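Local coordinates for protein neural cell adhesion molecule 1 (Homo sapiens, PDB 2HAZ) that mediates adhesion between cells of the nervous system and carries, in its first fibronectin type III repeat, a helix critical for N-glycan polysialylation, at residues I12-P17 / Q23-E28; E50-K55 / A80-A85. All blocks are in the same frame, centred on the assembly; numbering follows the deposited sequence.

In the fold
Contact 1 comes first along the chain. It closes a short hairpin, with five residues between 12-17 and 23-28. Contact 2 opens later and closes a longer loop of 24 residues, which runs through the rest of strand 53-58, helix 59-65 and strand 67-70. The two are in series and neither nest nor cross. Contact 1 lies in the three-stranded sheet 11-17, 22-27, 67-70. Contact 2 lies on the four-stranded sheet, where strand 39-46 runs between its two partners. The sheets meet in the sandwich core. There Ile12 and Val15 pack on Val81, and Phe26 packs on Leu83. Arg82, between these two core residues, belongs to the outer face.

Contact 1 of 2, residues I12-P17 / Q23-E28; sequences IDQVEP and QVQFDE. With NA (sodium ion), chain B.
The side-chain amides of Gln14 and Gln25 are stacked, one over a face of the other, with planes 18° apart. The two side chains lie side by side and point the same way. In the plane of the Gln25 amide, NE2 donates a nearly straight hydrogen bond to Glu16 OE1 at 2.8 Å. Glu16 OE1 is met from above its carboxylate plane, and the two flat groups stand at 79°. The carboxylates of Asp13 and Asp27 are also steeply turned against each other. Each binds the sodium ion through both oxygens, the shortest bond being Asp27 OD1 to sodium at 2.3 Å.

The backbones form an antiparallel hairpin with a classic beta bulge. Asp13 and Gln14 both face Gln25, and Asp13 N donates to Gln25 O at 2.7 Å. The bond from Gln14 N to the same oxygen is weak. Glu16 and Gln23 pair regularly through two backbone bonds. On the core face, Ile12 CG2 meets Val24 CG1 at 4.0 Å, and Val15 lies beside Val24. Asp13 CG is anti to its carbonyl carbon (chi1 -77°), which carries the carboxylate to the ion beside the bulge.

Asp13 OD1 and Asp27 OD2 are only 3.1 Å apart. Two carboxylates this close would be expected to repel, and the shared sodium, bound by all four oxygens, probably offsets part of their charge.

Contact 2 of 2, residues E50-K55 / A80-A85; sequences EVWHSK and AVRLAA
Trp52 and Arg82 make the main interaction, a flat stack. The guanidinium lies over one face of the six-membered ring of Trp52, with the planes 25° apart. It is offset toward the rim at CZ2. The ring in turn covers one face of the guanidinium, where Trp52 CZ2 is the atom above it. Arg82 NH1 comes to 3.6 Å from Trp52 CZ2.

The same pair has cation-pi geometry. Arg82 CZ stands 4.2 Å from the centroid of the six-membered ring of Trp52, over its face. The positive charge therefore probably gains from the pi electrons.

Apolar packing adds to this. The aliphatic part of Arg82 approaches the CH2 corner of the ring, with Arg82 CD 3.5 Å from Trp52 CH2. Arg82 CG sits between its backbone N and carbonyl carbon (chi1 64°), and the chain is then extended as far as NE. This leads the side chain along the CH2-CZ2 rim, with CD near CH2 and CZ near CZ2. The two side chains cross at about a right angle. Trp52 also rests on the side chains of Glu43 and Arg45 of strand 39-46.

A minor van der Waals contact comes from the Ala80 carbonyl oxygen, 3.9 Å from Trp52 CZ3 and oblique to the ring.

Polar interactions reach outside the pair. Arg82 NE forms a salt bridge with Glu43, which should help fix the guanidinium plane against the indole.

The backbones do not pair here, since strand 39-46 lies between them. It hydrogen-bonds to His53 on one side and to Ala80 and Arg82 on the other. The Trp52-Arg82 stack thus bridges across a middle strand on the outer face of the four-stranded sheet, within the antiparallel beta sandwich of a fibronectin type III domain.

Contact 1 of 2, residues I12-P17 / Q23-E28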
ATOM      1  N   ILE A  12       1.477  -1.316  -7.464  1.00 18.92           N
ATOM      2  CA  ILE A  12       0.023  -1.095  -7.440  1.00 18.37           C
ATOM      3  C   ILE A  12      -0.562  -1.234  -8.855  1.00 18.87           C
ATOM      4  O   ILE A  12      -0.184  -0.512  -9.780  1.00 19.01           O
ATOM      5  CB  ILE A  12      -0.370   0.269  -6.790  1.00 18.27           C
ATOM      6  CG1 ILE A  12       0.071   0.337  -5.313  1.00 18.12           C
ATOM      7  CG2 ILE A  12      -1.880   0.504  -6.894  1.00 17.26           C
ATOM      8  CD1 ILE A  12      -0.087   1.722  -4.641  1.00 17.55           C
ATOM      9  N   ASP A  13      -1.473  -2.184  -9.019  1.00 19.33           N
ATOM     10  CA  ASP A  13      -2.128  -2.417 -10.297  1.00 20.16           C
ATOM     11  C   ASP A  13      -3.253  -1.410 -10.544  1.00 19.98           C
ATOM     12  O   ASP A  13      -3.221  -0.658 -11.532  1.00 19.94           O
ATOM     13  CB  ASP A  13      -2.633  -3.859 -10.389  1.00 20.02           C
ATOM     14  CG  ASP A  13      -1.509  -4.856 -10.690  1.00 22.51           C
ATOM     15  OD1 ASP A  13      -0.318  -4.465 -10.680  1.00 23.23           O
ATOM     16  OD2 ASP A  13      -1.808  -6.040 -10.952  1.00 23.10           O
ATOM     17  N   GLN A  14      -4.229  -1.394  -9.641  1.00 19.76           N
ATOM     18  CA  GLN A  14      -5.316  -0.419  -9.664  1.00 19.78           C
ATOM     19  C   GLN A  14      -5.898  -0.232  -8.270  1.00 19.25           C
ATOM     20  O   GLN A  14      -5.653  -1.041  -7.368  1.00 18.29           O
ATOM     21  CB  GLN A  14      -6.428  -0.838 -10.638  1.00 20.67           C
ATOM     22  CG  GLN A  14      -7.158  -2.116 -10.249  1.00 23.89           C
ATOM     23  CD  GLN A  14      -8.253  -2.467 -11.226  1.00 27.39           C
ATOM     24  OE1 GLN A  14      -7.983  -2.772 -12.389  1.00 30.54           O
ATOM     25  NE2 GLN A  14      -9.497  -2.434 -10.763  1.00 29.71           N
ATOM     26  N   VAL A  15      -6.661   0.847  -8.112  1.00 17.41           N
ATOM     27  CA  VAL A  15      -7.383   1.112  -6.884  1.00 16.72           C
ATOM     28  C   VAL A  15      -8.874   1.240  -7.201  1.00 17.33           C
ATOM     29  O   VAL A  15      -9.265   2.010  -8.089  1.00 17.59           O
ATOM     30  CB  VAL A  15      -6.892   2.409  -6.232  1.00 16.11           C
ATOM     31  CG1 VAL A  15      -7.627   2.645  -4.916  1.00 15.07           C
ATOM     32  CG2 VAL A  15      -5.361   2.378  -6.051  1.00 14.24           C
ATOM     33  N   GLU A  16      -9.697   0.461  -6.516  1.00 17.82           N
ATOM     34  CA  GLU A  16     -11.136   0.548  -6.711  1.00 18.02           C
ATOM     35  C   GLU A  16     -11.701   1.314  -5.531  1.00 17.46           C
ATOM     36  O   GLU A  16     -11.819   0.771  -4.429  1.00 16.86           O
ATOM     37  CB  GLU A  16     -11.788  -0.832  -6.842  1.00 18.20           C
ATOM     38  CG  GLU A  16     -11.147  -1.732  -7.887  1.00 22.34           C
ATOM     39  CD  GLU A  16     -11.207  -3.205  -7.509  1.00 28.09           C
ATOM     40  OE1 GLU A  16     -10.180  -3.725  -7.009  1.00 30.56           O
ATOM     41  OE2 GLU A  16     -12.278  -3.849  -7.685  1.00 30.03           O
ATOM     42  N   PRO A  17     -12.012   2.600  -5.745  1.00 16.79           N
ATOM     43  CA  PRO A  17     -12.549   3.400  -4.667  1.00 17.30           C
ATOM     44  C   PRO A  17     -14.065   3.343  -4.536  1.00 17.55           C
ATOM     45  O   PRO A  17     -14.794   3.213  -5.532  1.00 17.65           O
ATOM     46  CB  PRO A  17     -12.097   4.819  -5.038  1.00 17.26           C
ATOM     47  CG  PRO A  17     -12.101   4.808  -6.547  1.00 16.41           C
ATOM     48  CD  PRO A  17     -11.820   3.389  -6.982  1.00 17.09           C
ATOM     49  N   GLN A  23     -10.134  -0.300  -2.342  1.00 16.36           N
ATOM     50  CA  GLN A  23      -9.389  -1.555  -2.468  1.00 15.99           C
ATOM     51  C   GLN A  23      -8.149  -1.352  -3.342  1.00 15.75           C
ATOM     52  O   GLN A  23      -8.251  -1.019  -4.532  1.00 14.95           O
ATOM     53  CB  GLN A  23     -10.274  -2.676  -3.038  1.00 16.81           C
ATOM     54  CG  GLN A  23     -11.722  -2.716  -2.525  1.00 18.42           C
ATOM     55  CD  GLN A  23     -11.832  -3.275  -1.139  1.00 23.05           C
ATOM     56  OE1 GLN A  23     -11.827  -4.495  -0.943  1.00 26.74           O
ATOM     57  NE2 GLN A  23     -11.953  -2.395  -0.159  1.00 24.07           N
ATOM     58  N   VAL A  24      -6.974  -1.549  -2.751  1.00 15.47           N
ATOM     59  CA  VAL A  24      -5.720  -1.306  -3.460  1.00 15.66           C
ATOM     60  C   VAL A  24      -5.234  -2.655  -3.988  1.00 15.85           C
ATOM     61  O   VAL A  24      -4.871  -3.537  -3.209  1.00 15.22           O
ATOM     62  CB  VAL A  24      -4.653  -0.594  -2.557  1.00 15.20           C
ATOM     63  CG1 VAL A  24      -3.351  -0.371  -3.305  1.00 14.74           C
ATOM     64  CG2 VAL A  24      -5.178   0.761  -2.007  1.00 15.56           C
ATOM     65  N   GLN A  25      -5.260  -2.825  -5.310  1.00 16.38           N
ATOM     66  CA  GLN A  25      -4.743  -4.046  -5.929  1.00 17.41           C
ATOM     67  C   GLN A  25      -3.266  -3.921  -6.193  1.00 17.00           C
ATOM     68  O   GLN A  25      -2.829  -2.980  -6.868  1.00 17.47           O
ATOM     69  CB  GLN A  25      -5.415  -4.302  -7.266  1.00 17.66           C
ATOM     70  CG  GLN A  25      -6.779  -4.900  -7.174  1.00 21.39           C
ATOM     71  CD  GLN A  25      -7.248  -5.367  -8.528  1.00 26.83           C
ATOM     72  OE1 GLN A  25      -6.460  -5.902  -9.334  1.00 29.13           O
ATOM     73  NE2 GLN A  25      -8.539  -5.180  -8.796  1.00 28.70           N
ATOM     74  N   PHE A  26      -2.502  -4.906  -5.729  1.00 17.56           N
ATOM     75  CA  PHE A  26      -1.048  -4.816  -5.774  1.00 18.07           C
ATOM     76  C   PHE A  26      -0.369  -6.161  -6.080  1.00 18.46           C
ATOM     77  O   PHE A  26      -0.965  -7.229  -5.868  1.00 17.57           O
ATOM     78  CB  PHE A  26      -0.514  -4.255  -4.445  1.00 18.11           C
ATOM     79  CG  PHE A  26      -0.454  -5.277  -3.329  1.00 17.99           C
ATOM     80  CD1 PHE A  26       0.742  -5.940  -3.024  1.00 18.89           C
ATOM     81  CD2 PHE A  26      -1.584  -5.585  -2.595  1.00 17.17           C
ATOM     82  CE1 PHE A  26       0.787  -6.882  -2.000  1.00 19.54           C
ATOM     83  CE2 PHE A  26      -1.534  -6.512  -1.569  1.00 18.51           C
ATOM     84  CZ  PHE A  26      -0.352  -7.169  -1.281  1.00 19.00           C
ATOM     85  N   ASP A  27       0.881  -6.068  -6.553  1.00 19.45           N
ATOM     86  CA  ASP A  27       1.783  -7.219  -6.748  1.00 20.80           C
ATOM     87  C   ASP A  27       2.803  -7.264  -5.638  1.00 21.33           C
ATOM     88  O   ASP A  27       3.340  -6.226  -5.255  1.00 21.38           O
ATOM     89  CB  ASP A  27       2.622  -7.061  -8.012  1.00 21.08           C
ATOM     90  CG  ASP A  27       1.811  -6.949  -9.236  1.00 22.74           C
ATOM     91  OD1 ASP A  27       0.768  -7.633  -9.322  1.00 24.65           O
ATOM     92  OD2 ASP A  27       2.220  -6.171 -10.132  1.00 25.61           O
ATOM     93  N   GLU A  28       3.098  -8.469  -5.162  1.00 22.02           N
ATOM     94  CA  GLU A  28       4.219  -8.695  -4.247  1.00 23.17           C
ATOM     95  C   GLU A  28       5.540  -8.182  -4.837  1.00 23.13           C
ATOM     96  O   GLU A  28       5.687  -8.131  -6.064  1.00 22.42           O
ATOM     97  CB  GLU A  28       4.347 -10.187  -3.935  1.00 23.82           C
ATOM     98  CG  GLU A  28       3.184 -10.779  -3.161  1.00 26.27           C
ATOM     99  CD  GLU A  28       2.024 -11.209  -4.062  1.00 30.33           C
ATOM    100  OE1 GLU A  28       2.072 -10.961  -5.289  1.00 30.93           O
ATOM    101  OE2 GLU A  28       1.058 -11.809  -3.543  1.00 33.38           O
TER
HETATM  102 NA    NA B 101       0.376  -6.864 -11.477  1.00 20.09          NA

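Contact 2 of 2, residues E50-K55 / A80-A85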
ATOM      1  N   GLU A  50      -0.128  17.748   3.125  1.00 19.32           N
ATOM      2  CA  GLU A  50       1.217  17.254   3.514  1.00 19.87           C
ATOM      3  C   GLU A  50       1.183  15.976   4.365  1.00 18.72           C
ATOM      4  O   GLU A  50       2.091  15.157   4.281  1.00 19.06           O
ATOM      5  CB  GLU A  50       2.012  18.326   4.280  1.00 20.05           C
ATOM      6  CG  GLU A  50       2.122  19.669   3.597  1.00 24.14           C
ATOM      7  CD  GLU A  50       2.735  20.729   4.502  1.00 28.39           C
ATOM      8  OE1 GLU A  50       2.006  21.668   4.890  1.00 30.62           O
ATOM      9  OE2 GLU A  50       3.936  20.616   4.828  1.00 30.07           O
ATOM     10  N   VAL A  51       0.150  15.812   5.186  1.00 17.11           N
ATOM     11  CA  VAL A  51       0.103  14.710   6.157  1.00 16.03           C
ATOM     12  C   VAL A  51      -0.229  13.334   5.540  1.00 15.51           C
ATOM     13  O   VAL A  51      -1.228  13.187   4.838  1.00 15.42           O
ATOM     14  CB  VAL A  51      -0.890  15.023   7.286  1.00 15.72           C
ATOM     15  CG1 VAL A  51      -0.999  13.871   8.251  1.00 14.06           C
ATOM     16  CG2 VAL A  51      -0.503  16.341   7.986  1.00 16.01           C
ATOM     17  N   TRP A  52       0.615  12.340   5.804  1.00 14.75           N
ATOM     18  CA  TRP A  52       0.383  10.973   5.320  1.00 14.26           C
ATOM     19  C   TRP A  52      -0.375  10.154   6.368  1.00 13.48           C
ATOM     20  O   TRP A  52      -0.104  10.266   7.573  1.00 14.44           O
ATOM     21  CB  TRP A  52       1.711  10.256   5.005  1.00 14.49           C
ATOM     22  CG  TRP A  52       2.376  10.623   3.692  1.00 15.79           C
ATOM     23  CD1 TRP A  52       3.376  11.548   3.504  1.00 15.22           C
ATOM     24  CD2 TRP A  52       2.109  10.056   2.413  1.00 15.01           C
ATOM     25  NE1 TRP A  52       3.733  11.593   2.177  1.00 17.07           N
ATOM     26  CE2 TRP A  52       2.975  10.683   1.483  1.00 16.41           C
ATOM     27  CE3 TRP A  52       1.213   9.079   1.952  1.00 14.58           C
ATOM     28  CZ2 TRP A  52       2.966  10.373   0.122  1.00 16.58           C
ATOM     29  CZ3 TRP A  52       1.213   8.753   0.591  1.00 15.34           C
ATOM     30  CH2 TRP A  52       2.086   9.402  -0.308  1.00 15.88           C
ATOM     31  N   HIS A  53      -1.299   9.309   5.912  1.00 11.91           N
ATOM     32  CA  HIS A  53      -1.976   8.395   6.808  1.00 10.39           C
ATOM     33  C   HIS A  53      -1.449   7.012   6.505  1.00 10.12           C
ATOM     34  O   HIS A  53      -1.227   6.657   5.323  1.00 10.01           O
ATOM     35  CB  HIS A  53      -3.475   8.433   6.534  1.00 10.21           C
ATOM     36  CG  HIS A  53      -4.021   9.818   6.452  1.00 11.80           C
ATOM     37  ND1 HIS A  53      -4.270  10.580   7.570  1.00 13.22           N
ATOM     38  CD2 HIS A  53      -4.305  10.606   5.390  1.00 15.03           C
ATOM     39  CE1 HIS A  53      -4.713  11.770   7.204  1.00 15.00           C
ATOM     40  NE2 HIS A  53      -4.758  11.804   5.884  1.00 14.19           N
ATOM     41  N   SER A  54      -1.336   6.189   7.533  1.00  9.63           N
ATOM     42  CA  SER A  54      -0.733   4.887   7.323  1.00 10.69           C
ATOM     43  C   SER A  54      -1.350   3.811   8.188  1.00 10.73           C
ATOM     44  O   SER A  54      -1.878   4.084   9.282  1.00 11.01           O
ATOM     45  CB  SER A  54       0.798   4.950   7.486  1.00 10.78           C
ATOM     46  OG  SER A  54       1.208   4.996   8.849  1.00 12.22           O
ATOM     47  N   LYS A  55      -1.289   2.596   7.662  1.00 10.82           N
ATOM     48  CA  LYS A  55      -1.817   1.410   8.317  1.00 10.87           C
ATOM     49  C   LYS A  55      -1.032   0.145   7.922  1.00 10.69           C
ATOM     50  O   LYS A  55      -0.613  -0.007   6.784  1.00  9.86           O
ATOM     51  CB  LYS A  55      -3.295   1.214   7.974  1.00 10.58           C
ATOM     52  CG  LYS A  55      -3.939   0.093   8.754  1.00 12.74           C
ATOM     53  CD  LYS A  55      -5.432  -0.053   8.508  1.00 12.67           C
ATOM     54  CE  LYS A  55      -6.041  -0.883   9.641  1.00 10.89           C
ATOM     55  NZ  LYS A  55      -7.362  -1.451   9.165  1.00 13.74           N
ATOM     56  N   ALA A  80      -3.377  10.149  -3.131  1.00 10.42           N
ATOM     57  CA  ALA A  80      -2.213   9.334  -3.542  1.00 10.01           C
ATOM     58  C   ALA A  80      -2.042   8.228  -2.523  1.00 10.47           C
ATOM     59  O   ALA A  80      -2.161   8.492  -1.320  1.00  8.82           O
ATOM     60  CB  ALA A  80      -0.927  10.196  -3.596  1.00 11.19           C
ATOM     61  N   VAL A  81      -1.769   7.012  -3.012  1.00 10.25           N
ATOM     62  CA  VAL A  81      -1.437   5.862  -2.160  1.00 10.44           C
ATOM     63  C   VAL A  81      -0.156   5.175  -2.659  1.00 11.17           C
ATOM     64  O   VAL A  81       0.143   5.161  -3.854  1.00 11.23           O
ATOM     65  CB  VAL A  81      -2.621   4.865  -2.040  1.00 10.82           C
ATOM     66  CG1 VAL A  81      -2.977   4.221  -3.363  1.00 10.53           C
ATOM     67  CG2 VAL A  81      -2.363   3.800  -0.969  1.00  9.82           C
ATOM     68  N   ARG A  82       0.616   4.672  -1.705  1.00 11.15           N
ATOM     69  CA  ARG A  82       1.801   3.864  -1.980  1.00 12.03           C
ATOM     70  C   ARG A  82       1.885   2.739  -0.937  1.00 12.11           C
ATOM     71  O   ARG A  82       1.249   2.821   0.128  1.00 10.70           O
ATOM     72  CB  ARG A  82       3.044   4.762  -1.965  1.00 12.19           C
ATOM     73  CG  ARG A  82       3.342   5.408  -0.617  1.00 13.45           C
ATOM     74  CD  ARG A  82       4.192   6.674  -0.769  1.00 19.47           C
ATOM     75  NE  ARG A  82       4.894   6.935   0.482  1.00 23.30           N
ATOM     76  CZ  ARG A  82       5.800   7.890   0.685  1.00 22.90           C
ATOM     77  NH1 ARG A  82       6.169   8.714  -0.287  1.00 22.68           N
ATOM     78  NH2 ARG A  82       6.345   8.009   1.885  1.00 21.55           N
ATOM     79  N   LEU A  83       2.644   1.697  -1.275  1.00 12.88           N
ATOM     80  CA  LEU A  83       2.801   0.486  -0.478  1.00 13.69           C
ATOM     81  C   LEU A  83       4.262   0.143  -0.317  1.00 13.10           C
ATOM     82  O   LEU A  83       5.039   0.285  -1.256  1.00 12.94           O
ATOM     83  CB  LEU A  83       2.174  -0.710  -1.179  1.00 13.99           C
ATOM     84  CG  LEU A  83       0.676  -0.968  -1.193  1.00 16.54           C
ATOM     85  CD1 LEU A  83       0.502  -2.310  -1.874  1.00 17.47           C
ATOM     86  CD2 LEU A  83       0.097  -1.020   0.219  1.00 17.95           C
ATOM     87  N   ALA A  84       4.591  -0.370   0.860  1.00 13.29           N
ATOM     88  CA  ALA A  84       5.911  -0.933   1.163  1.00 13.99           C
ATOM     89  C   ALA A  84       5.725  -2.258   1.892  1.00 13.59           C
ATOM     90  O   ALA A  84       4.757  -2.430   2.640  1.00 14.69           O
ATOM     91  CB  ALA A  84       6.708   0.025   2.015  1.00 13.39           C
ATOM     92  N   ALA A  85       6.641  -3.194   1.629  1.00 13.98           N
ATOM     93  CA  ALA A  85       6.728  -4.471   2.322  1.00 13.28           C
ATOM     94  C   ALA A  85       7.710  -4.367   3.471  1.00 13.19           C
ATOM     95  O   ALA A  85       8.771  -3.724   3.356  1.00 13.36           O
ATOM     96  CB  ALA A  85       7.186  -5.577   1.377  1.00 12.68           C
TER